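GTPase HflX (Sulfolobus solfataricus P2, PDB 2QTF) hydrolyses GTP, with magnesium as cofactor, and associates with the 50S ribosomal subunit, where it may act in protein synthesis or ribosome biogenesis. Local coordinates at residues 64-69 against 81-86; 70-75 against 116-121. All blocks are in the same frame, centred on the assembly; numbering follows the deposited sequence.

Contact 1. Residues 64-69 against 81-86; sequences EQLKPR and KEVLDK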
# COMPACT_ATOMS: atom_id res chain seq x y z
N GLU A 64 12.70 1.12 -9.69
CA GLU A 64 13.15 2.30 -10.42
C GLU A 64 12.10 2.46 -11.49
O GLU A 64 11.32 1.54 -11.72
CB GLU A 64 14.48 1.99 -11.16
CG GLU A 64 15.67 2.88 -10.78
CD GLU A 64 15.41 4.39 -10.85
OE1 GLU A 64 16.22 5.13 -10.22
OE2 GLU A 64 14.41 4.85 -11.49
N GLN A 65 12.15 3.53 -12.26
CA GLN A 65 11.33 3.59 -13.40
C GLN A 65 12.13 3.12 -14.62
O GLN A 65 13.15 3.79 -14.97
CB GLN A 65 10.75 5.01 -13.55
CG GLN A 65 9.79 5.16 -14.71
CD GLN A 65 9.16 6.58 -14.78
OE1 GLN A 65 9.09 7.29 -13.76
NE2 GLN A 65 8.72 6.99 -16.01
N LEU A 66 11.67 2.07 -15.31
CA LEU A 66 12.39 1.48 -16.50
C LEU A 66 12.01 2.24 -17.74
O LEU A 66 10.86 2.64 -17.89
CB LEU A 66 12.08 -0.04 -16.78
CG LEU A 66 12.60 -1.02 -15.77
CD1 LEU A 66 12.15 -2.48 -16.06
CD2 LEU A 66 14.18 -0.86 -15.59
N LYS A 67 12.99 2.47 -18.62
CA LYS A 67 12.75 2.91 -19.97
C LYS A 67 12.07 1.86 -20.79
O LYS A 67 12.23 0.66 -20.59
CB LYS A 67 14.08 3.28 -20.66
CG LYS A 67 14.78 4.36 -19.92
CD LYS A 67 16.06 4.71 -20.67
CE LYS A 67 16.88 5.69 -19.89
NZ LYS A 67 18.19 5.58 -20.57
N PRO A 68 11.34 2.31 -21.80
CA PRO A 68 10.68 1.36 -22.67
C PRO A 68 11.58 0.29 -23.26
O PRO A 68 11.16 -0.89 -23.37
CB PRO A 68 10.09 2.24 -23.77
CG PRO A 68 9.77 3.60 -22.96
CD PRO A 68 11.00 3.74 -22.14
N ARG A 69 12.79 0.67 -23.69
CA ARG A 69 13.60 -0.36 -24.38
C ARG A 69 13.99 -1.44 -23.33
O ARG A 69 14.11 -2.62 -23.67
CB ARG A 69 14.83 0.28 -25.03
CG ARG A 69 15.82 0.76 -23.98
CD ARG A 69 17.27 1.03 -24.57
NE ARG A 69 18.08 1.78 -23.60
CZ ARG A 69 17.92 3.07 -23.32
NH1 ARG A 69 16.98 3.80 -23.94
NH2 ARG A 69 18.73 3.62 -22.41
N LYS A 81 7.39 -14.82 -17.64
CA LYS A 81 7.53 -14.23 -16.31
C LYS A 81 7.46 -12.68 -16.35
O LYS A 81 8.04 -11.98 -17.23
CB LYS A 81 8.90 -14.60 -15.60
CG LYS A 81 9.14 -16.05 -15.26
CD LYS A 81 10.41 -16.24 -14.42
CE LYS A 81 10.64 -17.66 -14.32
NZ LYS A 81 11.71 -18.03 -13.34
N GLU A 82 6.90 -12.15 -15.30
CA GLU A 82 6.46 -10.78 -15.23
C GLU A 82 7.64 -9.94 -14.77
O GLU A 82 8.43 -10.38 -13.91
CB GLU A 82 5.37 -10.73 -14.15
CG GLU A 82 4.70 -9.28 -13.87
CD GLU A 82 3.09 -9.29 -13.84
OE1 GLU A 82 2.34 -8.28 -14.30
OE2 GLU A 82 2.59 -10.34 -13.40
N VAL A 83 7.76 -8.73 -15.32
CA VAL A 83 8.67 -7.74 -14.69
C VAL A 83 7.79 -6.52 -14.27
O VAL A 83 6.92 -6.07 -15.06
CB VAL A 83 9.89 -7.34 -15.64
CG1 VAL A 83 9.42 -6.81 -17.05
CG2 VAL A 83 10.64 -6.18 -15.05
N LEU A 84 8.01 -6.01 -13.07
CA LEU A 84 7.30 -4.82 -12.58
C LEU A 84 8.42 -3.84 -12.35
O LEU A 84 9.35 -4.18 -11.63
CB LEU A 84 6.64 -5.11 -11.23
CG LEU A 84 5.53 -6.21 -11.32
CD1 LEU A 84 4.97 -6.51 -9.83
CD2 LEU A 84 4.43 -5.75 -12.32
N ASP A 85 8.27 -2.59 -12.82
CA ASP A 85 9.12 -1.54 -12.30
C ASP A 85 8.35 -0.81 -11.16
O ASP A 85 7.31 -1.30 -10.67
CB ASP A 85 9.61 -0.59 -13.43
CG ASP A 85 8.54 0.38 -13.94
OD1 ASP A 85 7.33 0.14 -13.63
OD2 ASP A 85 8.91 1.32 -14.69
N LYS A 86 8.83 0.36 -10.75
CA LYS A 86 8.23 0.96 -9.55
C LYS A 86 6.79 1.41 -9.79
O LYS A 86 5.94 1.26 -8.90
CB LYS A 86 8.99 2.24 -9.14
CG LYS A 86 8.32 2.92 -7.91
CD LYS A 86 9.25 4.12 -7.50
CE LYS A 86 8.57 4.95 -6.42
NZ LYS A 86 9.03 6.46 -6.40
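Asp85 fastens the 81-86 segment to the 64-69 segment through its carboxylate, which takes the backbone N-H of Leu66 at 2.9 Å (Leu66 N to Asp85 OD2) with an angle of 163° at the hydrogen. The lone pair used on OD2 is the anti one, directed away from OD1. With CG set between its own backbone N and carbonyl carbon (chi1 75°), the carboxylate also has two further partners: OD2 is bonded to the hydroxyl of Tyr114, and OD1 accepts the N-H of Leu88, so Asp85 is the N-cap of helix 86-97. One residue along, Lys86 N gives a second cross-bond to Glu64 O, 2.9 Å long.

Packing is closest around Asp85 CB, which lies 3.2 Å from Glu64 O and 3.8 Å from Leu66 CG. Leu66 CD1 continues this buried side as far as Val83 CG2, at 4.1 Å. The other side is looser and more exposed: Gln65 is extended and lies alongside Asp85, pointing the same way, its backbone CA 3.6 Å from Asp85 OD2 and its CG at 3.9 Å, while the Lys86 chain leads away to Gly239 O.

The contact spans helix 68-78 of a beta-alpha-beta unit; the helix begins within 64-69 and leads back to strand 82-84. Leu66 and Val83 both pack on Ile74 of that helix, and Tyr114 brings in helix 101-121.

Contact 2. Residues 70-75 against 116-121; sequences HFINIR and LPIIKE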
# COMPACT_ATOMS: atom_id res chain seq x y z
N HIS A 70 14.13 -1.05 -22.05
CA HIS A 70 14.32 -2.05 -21.01
C HIS A 70 13.15 -2.99 -20.86
O HIS A 70 13.33 -4.23 -20.81
CB HIS A 70 14.57 -1.43 -19.66
CG HIS A 70 15.78 -0.58 -19.60
ND1 HIS A 70 16.95 -0.89 -20.26
CD2 HIS A 70 16.01 0.54 -18.91
CE1 HIS A 70 17.87 0.01 -19.96
NE2 HIS A 70 17.32 0.89 -19.16
N PHE A 71 11.94 -2.46 -20.77
CA PHE A 71 10.79 -3.40 -20.78
C PHE A 71 10.79 -4.36 -21.97
O PHE A 71 10.44 -5.55 -21.83
CB PHE A 71 9.44 -2.67 -20.78
CG PHE A 71 8.99 -2.26 -19.40
CD1 PHE A 71 8.48 -3.20 -18.50
CD2 PHE A 71 9.06 -0.91 -19.01
CE1 PHE A 71 8.06 -2.80 -17.21
CE2 PHE A 71 8.65 -0.50 -17.70
CZ PHE A 71 8.20 -1.45 -16.81
N ILE A 72 11.01 -3.83 -23.17
CA ILE A 72 10.94 -4.69 -24.34
C ILE A 72 11.91 -5.85 -24.22
O ILE A 72 11.50 -7.01 -24.45
CB ILE A 72 11.21 -3.91 -25.68
CG1 ILE A 72 9.95 -3.04 -26.01
CG2 ILE A 72 11.47 -4.94 -26.92
CD1 ILE A 72 10.30 -1.64 -26.59
N ASN A 73 13.15 -5.56 -23.82
CA ASN A 73 14.23 -6.52 -23.80
C ASN A 73 14.07 -7.49 -22.61
O ASN A 73 14.13 -8.69 -22.83
CB ASN A 73 15.54 -5.79 -23.69
CG ASN A 73 15.93 -5.14 -25.02
OD1 ASN A 73 16.33 -3.98 -25.08
ND2 ASN A 73 15.67 -5.84 -26.07
N ILE A 74 13.78 -6.96 -21.40
CA ILE A 74 13.48 -7.85 -20.22
C ILE A 74 12.30 -8.79 -20.45
O ILE A 74 12.42 -9.97 -20.16
CB ILE A 74 13.29 -7.04 -18.95
CG1 ILE A 74 14.54 -6.15 -18.74
CG2 ILE A 74 12.86 -7.91 -17.79
CD1 ILE A 74 14.37 -5.19 -17.51
N ARG A 75 11.16 -8.28 -20.99
CA ARG A 75 9.97 -9.13 -21.16
C ARG A 75 10.23 -10.23 -22.16
O ARG A 75 9.70 -11.33 -22.02
CB ARG A 75 8.77 -8.32 -21.69
CG ARG A 75 8.23 -7.32 -20.61
CD ARG A 75 7.09 -6.48 -21.30
NE ARG A 75 6.40 -5.63 -20.31
CZ ARG A 75 5.53 -4.67 -20.66
NH1 ARG A 75 5.33 -4.45 -21.97
NH2 ARG A 75 4.86 -4.00 -19.71
N LEU A 116 1.79 2.66 -23.56
CA LEU A 116 1.94 3.34 -24.88
C LEU A 116 3.40 3.61 -25.35
O LEU A 116 3.70 3.34 -26.50
CB LEU A 116 1.21 4.69 -24.89
CG LEU A 116 -0.29 4.69 -25.21
CD1 LEU A 116 -0.83 6.15 -25.31
CD2 LEU A 116 -0.52 3.93 -26.58
N PRO A 117 4.26 4.20 -24.49
CA PRO A 117 5.69 4.44 -24.85
C PRO A 117 6.41 3.14 -25.12
O PRO A 117 7.30 3.08 -25.98
CB PRO A 117 6.27 5.14 -23.63
CG PRO A 117 5.07 5.56 -22.79
CD PRO A 117 3.97 4.65 -23.11
N ILE A 118 5.99 2.04 -24.46
CA ILE A 118 6.57 0.74 -24.81
C ILE A 118 6.15 0.25 -26.23
O ILE A 118 7.00 -0.20 -27.05
CB ILE A 118 6.19 -0.37 -23.74
CG1 ILE A 118 6.60 0.17 -22.35
CG2 ILE A 118 6.90 -1.64 -24.10
CD1 ILE A 118 6.14 -0.71 -21.19
N ILE A 119 4.88 0.31 -26.54
CA ILE A 119 4.42 -0.10 -27.85
C ILE A 119 5.09 0.77 -28.97
O ILE A 119 5.51 0.25 -30.02
CB ILE A 119 2.90 0.11 -27.97
CG1 ILE A 119 2.12 -0.80 -26.98
CG2 ILE A 119 2.45 -0.20 -29.41
CD1 ILE A 119 0.64 -0.32 -26.82
N LYS A 120 5.15 2.07 -28.74
CA LYS A 120 5.74 3.01 -29.69
C LYS A 120 7.19 2.66 -29.95
O LYS A 120 7.64 2.69 -31.12
CB LYS A 120 5.60 4.45 -29.19
CG LYS A 120 4.14 5.00 -29.24
CD LYS A 120 3.94 6.48 -28.78
CE LYS A 120 2.46 6.87 -28.84
NZ LYS A 120 2.22 8.18 -28.13
N GLU A 121 7.95 2.30 -28.91
CA GLU A 121 9.30 1.72 -29.09
C GLU A 121 9.38 0.34 -29.76
O GLU A 121 10.43 -0.05 -30.25
CB GLU A 121 10.02 1.65 -27.74
CG GLU A 121 10.71 2.93 -27.44
CD GLU A 121 11.97 3.01 -28.26
OE1 GLU A 121 12.83 2.10 -28.13
OE2 GLU A 121 12.07 3.95 -29.09
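Helices 70-75 and 116-121 cross at -76°, their axes 9.8 Å apart at closest approach, and the nearest CA atoms, those of Ile72 and Ile118, are 7.0 Å from each other. Ile118 carries the contact and divides its two branches among three side chains. Its CG1 stands anti to the carbonyl carbon (chi1 -53°) and brings CD1 against the near end of the Phe71 ring, 3.6 Å from Phe71 CD2; the methyl meets the ring obliquely. The same CD1 lies 3.8 Å from Arg75 NH2, again at a slant to the flat group, as the extended arginine passes Ile118 at about a right angle. Branch CG2 of Ile118 lies between Ile72 CG1 and Arg75 NH1, 3.9 Å from each, the two isoleucines running antiparallel alongside one another. Beyond that, Ile72 CD1 reaches the backbone, 3.6 Å from Ile118 O, and touches Glu121 CB at 3.5 Å, crossing the glutamate nearly perpendicularly.

Arg75 is held from outside these segments by a salt bridge from NH2 to Glu115, one residue before the 116-121 segment. That bridge probably helps to set the guanidinium beside Ile118, while Phe71 CB lies over one face of the group, offset toward its rim.

All the cross-contacts are therefore van der Waals ones, methyl groups meeting a ring, a guanidinium and a backbone carbonyl, with the charge of Arg75 answered at the border. This chemistry is consistent with an association that rests mainly on apolar packing and fit, joining helix 68-78, which packs on the parallel sheet, to the long helix 101-121 well away from the GTP site.

How the contacts relate
From the N terminus, the chain leaves strand 59-62, passes through 64-69 and enters helix 68-78, which contains 70-75. Contact 1 closes a short loop when 81-86 returns beside 64-69, with 11 residues between the segments. Contact 2 closes a longer one, 40 residues between its segments, when helix 101-121 comes back to 70-75. The segments alternate along the chain, so the two loops cross. Their centres are 9 Å apart and they touch directly: Phe71 CE2 lies 3.6 Å from Leu66 CB, and Ile74 CG2 lies 3.7 Å from Val83 CG1. Helix 68-78 thus links the edge of the parallel sheet to helix 101-121.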